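Side-chain contacts in probable uracil-DNA glycosylase (PDB 5X55), which belongs to the uracil-DNA glycosylase superfamily and is a mimivirus protein with a parallel four-stranded sheet in an alpha/beta fold: residues 160-165 with 266-271; 169-174 with 257-262. One frame throughout, in Å; residues are numbered along the deposited sequence.

Contact 1: residues 160-165 with 266-271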
ATOM      1  N   LYS A 160      18.616 -14.591  11.219  1.00 37.05           N
ATOM      2  CA  LYS A 160      17.876 -15.815  11.492  1.00 39.09           C
ATOM      3  C   LYS A 160      17.349 -16.490  10.236  1.00 38.57           C
ATOM      4  O   LYS A 160      16.580 -17.449  10.352  1.00 40.46           O
ATOM      5  CB  LYS A 160      16.714 -15.534  12.439  1.00 36.55           C
ATOM      6  CG  LYS A 160      17.131 -14.782  13.675  1.00 37.97           C
ATOM      7  CD  LYS A 160      15.957 -14.512  14.580  1.00 40.84           C
ATOM      8  CE  LYS A 160      16.432 -14.170  15.988  1.00 48.47           C
ATOM      9  NZ  LYS A 160      15.294 -14.081  16.953  1.00 49.39           N
ATOM     10  N   ARG A 161      17.718 -15.997   9.050  1.00 39.34           N
ATOM     11  CA  ARG A 161      17.334 -16.603   7.771  1.00 38.90           C
ATOM     12  C   ARG A 161      15.821 -16.598   7.536  1.00 31.64           C
ATOM     13  O   ARG A 161      15.296 -17.494   6.868  1.00 30.97           O
ATOM     14  CB  ARG A 161      17.878 -18.029   7.650  1.00 38.74           C
ATOM     15  CG  ARG A 161      19.387 -18.137   7.755  1.00 52.00           C
ATOM     16  CD  ARG A 161      20.103 -17.526   6.551  1.00 54.86           C
ATOM     17  NE  ARG A 161      21.367 -16.892   6.884  1.00 55.58           N
ATOM     18  CZ  ARG A 161      22.409 -16.733   6.073  1.00 60.66           C
ATOM     19  NH1 ARG A 161      22.330 -17.161   4.823  1.00 58.59           N
ATOM     20  NH2 ARG A 161      23.505 -16.131   6.500  1.00 57.29           N
ATOM     21  N   GLN A 162      15.101 -15.593   8.043  1.00 32.53           N
ATOM     22  CA  GLN A 162      13.671 -15.473   7.759  1.00 29.16           C
ATOM     23  C   GLN A 162      13.446 -14.984   6.335  1.00 25.95           C
ATOM     24  O   GLN A 162      14.152 -14.092   5.857  1.00 26.69           O
ATOM     25  CB  GLN A 162      13.015 -14.509   8.738  1.00 28.93           C
ATOM     26  CG  GLN A 162      13.102 -14.972  10.176  1.00 32.38           C
ATOM     27  CD  GLN A 162      12.489 -13.981  11.137  1.00 38.03           C
ATOM     28  OE1 GLN A 162      12.163 -12.851  10.761  1.00 31.19           O
ATOM     29  NE2 GLN A 162      12.322 -14.402  12.393  1.00 44.73           N
ATOM     30  N   ARG A 163      12.430 -15.544   5.668  1.00 27.17           N
ATOM     31  CA  ARG A 163      12.125 -15.195   4.274  1.00 27.97           C
ATOM     32  C   ARG A 163      11.203 -13.980   4.243  1.00 22.85           C
ATOM     33  O   ARG A 163       9.985 -14.077   4.072  1.00 25.10           O
ATOM     34  CB  ARG A 163      11.500 -16.381   3.545  1.00 28.24           C
ATOM     35  CG  ARG A 163      12.059 -17.707   3.977  1.00 31.90           C
ATOM     36  CD  ARG A 163      11.766 -18.787   3.042  1.00 35.10           C
ATOM     37  NE  ARG A 163      12.798 -18.895   2.036  1.00 52.40           N
ATOM     38  CZ  ARG A 163      12.640 -19.097   0.746  1.00 56.46           C
ATOM     39  NH1 ARG A 163      11.448 -19.242   0.271  1.00 54.43           N
ATOM     40  NH2 ARG A 163      13.704 -19.136  -0.024  1.00 52.80           N
ATOM     41  N   ILE A 164      11.813 -12.810   4.396  1.00 20.62           N
ATOM     42  CA  ILE A 164      11.071 -11.561   4.347  1.00 20.73           C
ATOM     43  C   ILE A 164      10.483 -11.358   2.959  1.00 21.64           C
ATOM     44  O   ILE A 164      11.139 -11.624   1.948  1.00 20.28           O
ATOM     45  CB  ILE A 164      12.003 -10.408   4.733  1.00 23.40           C
ATOM     46  CG1 ILE A 164      12.543 -10.645   6.150  1.00 24.91           C
ATOM     47  CG2 ILE A 164      11.294  -9.078   4.550  1.00 17.36           C
ATOM     48  CD1 ILE A 164      13.483  -9.556   6.647  1.00 26.26           C
ATOM     49  N   VAL A 165       9.223 -10.929   2.911  1.00 19.21           N
ATOM     50  CA  VAL A 165       8.527 -10.556   1.681  1.00 17.29           C
ATOM     51  C   VAL A 165       7.933  -9.171   1.917  1.00 17.89           C
ATOM     52  O   VAL A 165       7.647  -8.815   3.072  1.00 18.94           O
ATOM     53  CB  VAL A 165       7.446 -11.580   1.297  1.00 20.73           C
ATOM     54  CG1 VAL A 165       8.068 -12.946   1.020  1.00 16.48           C
ATOM     55  CG2 VAL A 165       6.349 -11.672   2.395  1.00 17.77           C
ATOM     56  N   GLY A 266       1.319 -10.857   9.121  1.00 21.40           N
ATOM     57  CA  GLY A 266       1.400  -9.706  10.013  1.00 21.39           C
ATOM     58  C   GLY A 266       2.436  -9.765  11.120  1.00 19.04           C
ATOM     59  O   GLY A 266       2.200  -9.221  12.192  1.00 21.95           O
ATOM     60  N   VAL A 267       3.591 -10.397  10.898  1.00 20.31           N
ATOM     61  CA  VAL A 267       4.533 -10.568  12.005  1.00 19.97           C
ATOM     62  C   VAL A 267       5.432  -9.362  12.212  1.00 22.35           C
ATOM     63  O   VAL A 267       6.186  -9.342  13.192  1.00 18.87           O
ATOM     64  CB  VAL A 267       5.404 -11.834  11.840  1.00 24.57           C
ATOM     65  CG1 VAL A 267       4.529 -13.087  11.851  1.00 21.34           C
ATOM     66  CG2 VAL A 267       6.237 -11.785  10.564  1.00 18.66           C
ATOM     67  N   HIS A 268       5.356  -8.338  11.350  1.00 20.30           N
ATOM     68  CA  HIS A 268       6.170  -7.133  11.484  1.00 21.31           C
ATOM     69  C   HIS A 268       5.317  -5.889  11.690  1.00 24.00           C
ATOM     70  O   HIS A 268       5.637  -4.808  11.188  1.00 23.43           O
ATOM     71  CB  HIS A 268       7.071  -6.950  10.274  1.00 18.86           C
ATOM     72  CG  HIS A 268       8.046  -8.069  10.091  1.00 25.08           C
ATOM     73  ND1 HIS A 268       8.712  -8.289   8.908  1.00 23.10           N
ATOM     74  CD2 HIS A 268       8.464  -9.033  10.945  1.00 22.45           C
ATOM     75  CE1 HIS A 268       9.494  -9.344   9.036  1.00 19.20           C
ATOM     76  NE2 HIS A 268       9.362  -9.814  10.262  1.00 24.69           N
ATOM     77  N   ALA A 269       4.234  -6.021  12.461  1.00 23.94           N
ATOM     78  CA  ALA A 269       3.272  -4.931  12.594  1.00 22.08           C
ATOM     79  C   ALA A 269       3.823  -3.749  13.392  1.00 23.49           C
ATOM     80  O   ALA A 269       3.416  -2.614  13.151  1.00 29.75           O
ATOM     81  CB  ALA A 269       1.986  -5.454  13.231  1.00 21.93           C
ATOM     82  N   ARG A 270       4.712  -3.975  14.360  1.00 25.97           N
ATOM     83  CA  ARG A 270       5.273  -2.841  15.091  1.00 30.84           C
ATOM     84  C   ARG A 270       6.438  -2.224  14.333  1.00 27.76           C
ATOM     85  O   ARG A 270       6.655  -1.008  14.414  1.00 31.51           O
ATOM     86  CB  ARG A 270       5.750  -3.258  16.488  1.00 36.76           C
ATOM     87  CG  ARG A 270       4.699  -3.827  17.442  1.00 36.95           C
ATOM     88  CD  ARG A 270       3.957  -2.744  18.217  1.00 38.21           C
ATOM     89  NE  ARG A 270       2.548  -2.725  17.830  1.00 37.77           N
ATOM     90  CZ  ARG A 270       1.579  -3.387  18.458  1.00 41.90           C
ATOM     91  NH1 ARG A 270       1.849  -4.126  19.559  1.00 35.03           N
ATOM     92  NH2 ARG A 270       0.329  -3.307  17.981  1.00 34.94           N
ATOM     93  N   THR A 271       7.141  -3.048  13.556  1.00 24.28           N
ATOM     94  CA  THR A 271       8.408  -2.676  12.929  1.00 26.97           C
ATOM     95  C   THR A 271       8.345  -1.364  12.148  1.00 20.43           C
ATOM     96  O   THR A 271       9.265  -0.546  12.237  1.00 21.99           O
ATOM     97  CB  THR A 271       8.842  -3.829  12.025  1.00 28.89           C
ATOM     98  OG1 THR A 271       8.934  -5.015  12.824  1.00 27.27           O
ATOM     99  CG2 THR A 271      10.179  -3.546  11.364  1.00 23.40           C
TER
HETATM  100  O   HOH W   1      10.003 -12.177  11.818  1.00 33.23           O
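His268 turns its ring edge toward Gln162 and Ile164, joining the loop that leads to helix 273-286 to the chain entering a small two-stranded antiparallel sheet, 164-165 with 260-261. That chain leaves helix 146-159 through a Schellman motif with Arg161 as its C-prime residue, then makes an inverse gamma turn centred on Arg163. Following the loop from 266 to 271, Val267 comes after Gly266 and stays on its own side, resting against Val261, and the next residue, His268, carries the contact. Its CB points at the other segment, and with CG anti to the carbonyl carbon (chi1 -62°) the imidazole reaches across to Gln162, NE2 nearest its OE1. Gln162 comes to meet it as an extended chain, its amide plane only 18° from the plane of the imidazole. The two polar ends remain 4.2 Å apart, OE1 of Gln162 to NE2 of His268, and a water closes the gap. This water donates to Gln162 OE1 at a short 2.5 Å and lies in the imidazole plane, hydrogen-bonded to His268 NE2 at 2.9 Å; its two partners subtend about 100° at the oxygen. Ile164 approaches the same ring edge loosely, its CG1 4.4 Å from His268 CE1. On the other ring nitrogen, ND1 is hydrogen-bonded to Thr259 OG1, so both nitrogens have a partner, which would help to fix the rotation of the buried ring. Further along, Thr271 N makes a weak bond of 3.3 Å to His268 O, and Tyr157 of helix 146-159, stacked on the imidazole and touching Gln162 and Ile164, is hydrogen-bonded through its OH to Thr271 OG1.

Contact 2: residues 169-174 with 257-262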
ATOM      1  N   GLU A 169      14.041  -5.382  -3.864  1.00 20.69           N
ATOM      2  CA  GLU A 169      13.858  -4.526  -5.024  1.00 23.24           C
ATOM      3  C   GLU A 169      12.398  -4.158  -5.238  1.00 25.38           C
ATOM      4  O   GLU A 169      12.116  -3.263  -6.042  1.00 22.46           O
ATOM      5  CB  GLU A 169      14.410  -5.199  -6.283  1.00 24.96           C
ATOM      6  CG  GLU A 169      15.900  -5.560  -6.205  1.00 30.00           C
ATOM      7  CD  GLU A 169      16.400  -6.270  -7.467  1.00 38.17           C
ATOM      8  OE1 GLU A 169      16.786  -5.560  -8.435  1.00 43.88           O
ATOM      9  OE2 GLU A 169      16.384  -7.527  -7.501  1.00 27.75           O
ATOM     10  N   LEU A 170      11.469  -4.812  -4.536  1.00 21.06           N
ATOM     11  CA  LEU A 170      10.060  -4.439  -4.575  1.00 22.92           C
ATOM     12  C   LEU A 170       9.586  -3.732  -3.310  1.00 19.94           C
ATOM     13  O   LEU A 170       8.435  -3.285  -3.264  1.00 21.15           O
ATOM     14  CB  LEU A 170       9.199  -5.674  -4.812  1.00 18.75           C
ATOM     15  CG  LEU A 170       9.562  -6.461  -6.055  1.00 22.11           C
ATOM     16  CD1 LEU A 170       8.668  -7.690  -6.151  1.00 18.69           C
ATOM     17  CD2 LEU A 170       9.389  -5.557  -7.261  1.00 24.39           C
ATOM     18  N   LEU A 171      10.444  -3.617  -2.295  1.00 17.57           N
ATOM     19  CA  LEU A 171      10.031  -3.109  -0.989  1.00 16.85           C
ATOM     20  C   LEU A 171       9.333  -1.754  -1.083  1.00 18.13           C
ATOM     21  O   LEU A 171       8.309  -1.511  -0.428  1.00 15.88           O
ATOM     22  CB  LEU A 171      11.257  -2.999  -0.081  1.00 17.27           C
ATOM     23  CG  LEU A 171      10.953  -2.412   1.296  1.00 19.78           C
ATOM     24  CD1 LEU A 171      10.010  -3.347   2.033  1.00 14.84           C
ATOM     25  CD2 LEU A 171      12.232  -2.178   2.080  1.00 15.13           C
ATOM     26  N   PHE A 172       9.893  -0.842  -1.867  1.00 19.24           N
ATOM     27  CA  PHE A 172       9.381   0.516  -1.968  1.00 21.64           C
ATOM     28  C   PHE A 172       8.744   0.761  -3.337  1.00 20.97           C
ATOM     29  O   PHE A 172       8.798   1.875  -3.866  1.00 21.47           O
ATOM     30  CB  PHE A 172      10.499   1.524  -1.697  1.00 19.35           C
ATOM     31  CG  PHE A 172      10.995   1.544  -0.268  1.00 18.07           C
ATOM     32  CD1 PHE A 172      10.108   1.555   0.799  1.00 20.71           C
ATOM     33  CD2 PHE A 172      12.365   1.573   0.003  1.00 18.97           C
ATOM     34  CE1 PHE A 172      10.577   1.587   2.134  1.00 18.93           C
ATOM     35  CE2 PHE A 172      12.845   1.603   1.318  1.00 20.18           C
ATOM     36  CZ  PHE A 172      11.936   1.618   2.392  1.00 22.43           C
ATOM     37  N   ASN A 173       8.138  -0.288  -3.898  1.00 18.15           N
ATOM     38  CA  ASN A 173       7.653  -0.295  -5.279  1.00 21.68           C
ATOM     39  C   ASN A 173       6.768   0.907  -5.599  1.00 21.04           C
ATOM     40  O   ASN A 173       6.970   1.596  -6.612  1.00 20.90           O
ATOM     41  CB  ASN A 173       6.882  -1.593  -5.524  1.00 20.44           C
ATOM     42  CG  ASN A 173       7.057  -2.121  -6.920  1.00 24.88           C
ATOM     43  OD1 ASN A 173       7.858  -1.609  -7.706  1.00 26.13           O
ATOM     44  ND2 ASN A 173       6.322  -3.174  -7.236  1.00 22.98           N
ATOM     45  N   THR A 174       5.756   1.155  -4.766  1.00 21.11           N
ATOM     46  CA  THR A 174       4.831   2.248  -5.055  1.00 20.62           C
ATOM     47  C   THR A 174       5.541   3.594  -5.051  1.00 17.43           C
ATOM     48  O   THR A 174       5.233   4.464  -5.873  1.00 22.93           O
ATOM     49  CB  THR A 174       3.676   2.247  -4.061  1.00 22.37           C
ATOM     50  OG1 THR A 174       3.083   0.944  -4.046  1.00 25.81           O
ATOM     51  CG2 THR A 174       2.616   3.242  -4.505  1.00 20.85           C
ATOM     52  N   ALA A 257       2.470  -1.823   7.141  1.00 16.24           N
ATOM     53  CA  ALA A 257       3.598  -2.690   7.459  1.00 17.83           C
ATOM     54  C   ALA A 257       4.243  -3.106   6.143  1.00 18.40           C
ATOM     55  O   ALA A 257       3.652  -3.863   5.366  1.00 17.61           O
ATOM     56  CB  ALA A 257       3.159  -3.918   8.254  1.00 15.30           C
ATOM     57  N   PHE A 258       5.460  -2.642   5.902  1.00 18.14           N
ATOM     58  CA  PHE A 258       6.046  -2.881   4.592  1.00 18.47           C
ATOM     59  C   PHE A 258       6.532  -4.310   4.384  1.00 19.04           C
ATOM     60  O   PHE A 258       6.753  -4.693   3.227  1.00 17.43           O
ATOM     61  CB  PHE A 258       7.188  -1.888   4.344  1.00 17.26           C
ATOM     62  CG  PHE A 258       6.710  -0.518   3.930  1.00 16.51           C
ATOM     63  CD1 PHE A 258       6.061   0.311   4.834  1.00 15.57           C
ATOM     64  CD2 PHE A 258       6.888  -0.071   2.638  1.00 14.80           C
ATOM     65  CE1 PHE A 258       5.618   1.572   4.447  1.00 14.30           C
ATOM     66  CE2 PHE A 258       6.447   1.184   2.247  1.00 15.54           C
ATOM     67  CZ  PHE A 258       5.816   2.005   3.148  1.00 14.88           C
ATOM     68  N   THR A 259       6.691  -5.108   5.440  1.00 14.24           N
ATOM     69  CA  THR A 259       7.206  -6.464   5.294  1.00 14.51           C
ATOM     70  C   THR A 259       6.416  -7.448   6.146  1.00 19.00           C
ATOM     71  O   THR A 259       5.727  -7.076   7.093  1.00 17.05           O
ATOM     72  CB  THR A 259       8.686  -6.561   5.696  1.00 16.45           C
ATOM     73  OG1 THR A 259       8.844  -6.081   7.038  1.00 19.85           O
ATOM     74  CG2 THR A 259       9.552  -5.734   4.762  1.00 16.67           C
ATOM     75  N   THR A 260       6.533  -8.724   5.790  1.00 18.13           N
ATOM     76  CA  THR A 260       6.211  -9.814   6.686  1.00 19.75           C
ATOM     77  C   THR A 260       7.162 -10.960   6.358  1.00 18.55           C
ATOM     78  O   THR A 260       8.153 -10.775   5.650  1.00 18.22           O
ATOM     79  CB  THR A 260       4.721 -10.179   6.594  1.00 20.30           C
ATOM     80  OG1 THR A 260       4.388 -11.098   7.645  1.00 19.06           O
ATOM     81  CG2 THR A 260       4.345 -10.765   5.221  1.00 14.79           C
ATOM     82  N   VAL A 261       6.892 -12.135   6.904  1.00 19.96           N
ATOM     83  CA  VAL A 261       7.659 -13.341   6.604  1.00 20.18           C
ATOM     84  C   VAL A 261       6.776 -14.240   5.763  1.00 22.84           C
ATOM     85  O   VAL A 261       5.566 -14.343   6.013  1.00 21.31           O
ATOM     86  CB  VAL A 261       8.130 -14.065   7.887  1.00 23.61           C
ATOM     87  CG1 VAL A 261       8.763 -15.415   7.556  1.00 20.67           C
ATOM     88  CG2 VAL A 261       9.118 -13.202   8.652  1.00 24.26           C
ATOM     89  N   LEU A 262       7.371 -14.873   4.751  1.00 22.36           N
ATOM     90  CA  LEU A 262       6.619 -15.779   3.896  1.00 22.60           C
ATOM     91  C   LEU A 262       5.840 -16.792   4.733  1.00 25.83           C
ATOM     92  O   LEU A 262       6.388 -17.410   5.650  1.00 22.70           O
ATOM     93  CB  LEU A 262       7.576 -16.499   2.951  1.00 26.64           C
ATOM     94  CG  LEU A 262       6.949 -17.250   1.782  1.00 28.39           C
ATOM     95  CD1 LEU A 262       6.299 -16.262   0.828  1.00 23.55           C
ATOM     96  CD2 LEU A 262       8.022 -18.075   1.088  1.00 30.84           C
TER
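Leu171 and Phe258 bring the two backbones closest, CA to CA 6.9 Å, where a turn opening helix 173-177 meets the connection from parallel strand 251-255 to strand 260-261 of the alpha/beta fold. The type I turn from Leu170 to Asn173 is closed by Asn173 N to Leu170 O at 3.1 Å and puts Phe172 at the N-cap position. Leu171 O lies in the ring plane of Phe258, 3.7 Å from the edge atom CD2. The side-chain packing is mainly apolar and buried. With CG of Leu171 anti to the backbone N (chi1 177°), the branch CD1 reaches across to touch the methyl CG2 of Thr259 at 3.7 Å and CB of Phe258 at 3.9 Å. The hydroxyl of Thr259 is used separately, bonded to Trp272 NE1. Phe172 and Phe258 meet obliquely, centroids 5.8 Å apart and planes at 68°. Phe258 CE2 comes in at the edge of the Phe172 ring, near its plane and 4.0 Å from Phe172 CD1. Phe275 of helix 273-286 packs edge-to-face with Phe258. The other branch of Leu171, CD2, sits over one face of the Phe172 ring, off-centre and 3.8 Å from its plane.

Overall arrangement
Contacts 1 and 2 have centres 10 Å apart and lie on the same side of the chain's centre, contact 2 the nearer to it (centre to centre 9 Å against 17 Å). Each holds part of the same small sheet: strand 164-165 belongs to contact 1, its neighbour 260-261 to contact 2. The backbone joins them directly where Leu262 N probably donates to Arg163 O, 2.8 Å away. Thr259 belongs to both neighbourhoods: its methyl faces contact 2 and its hydroxyl faces contact 1. Along the sequence, 169-174 and 257-262 both fall between 160-165 and 266-271.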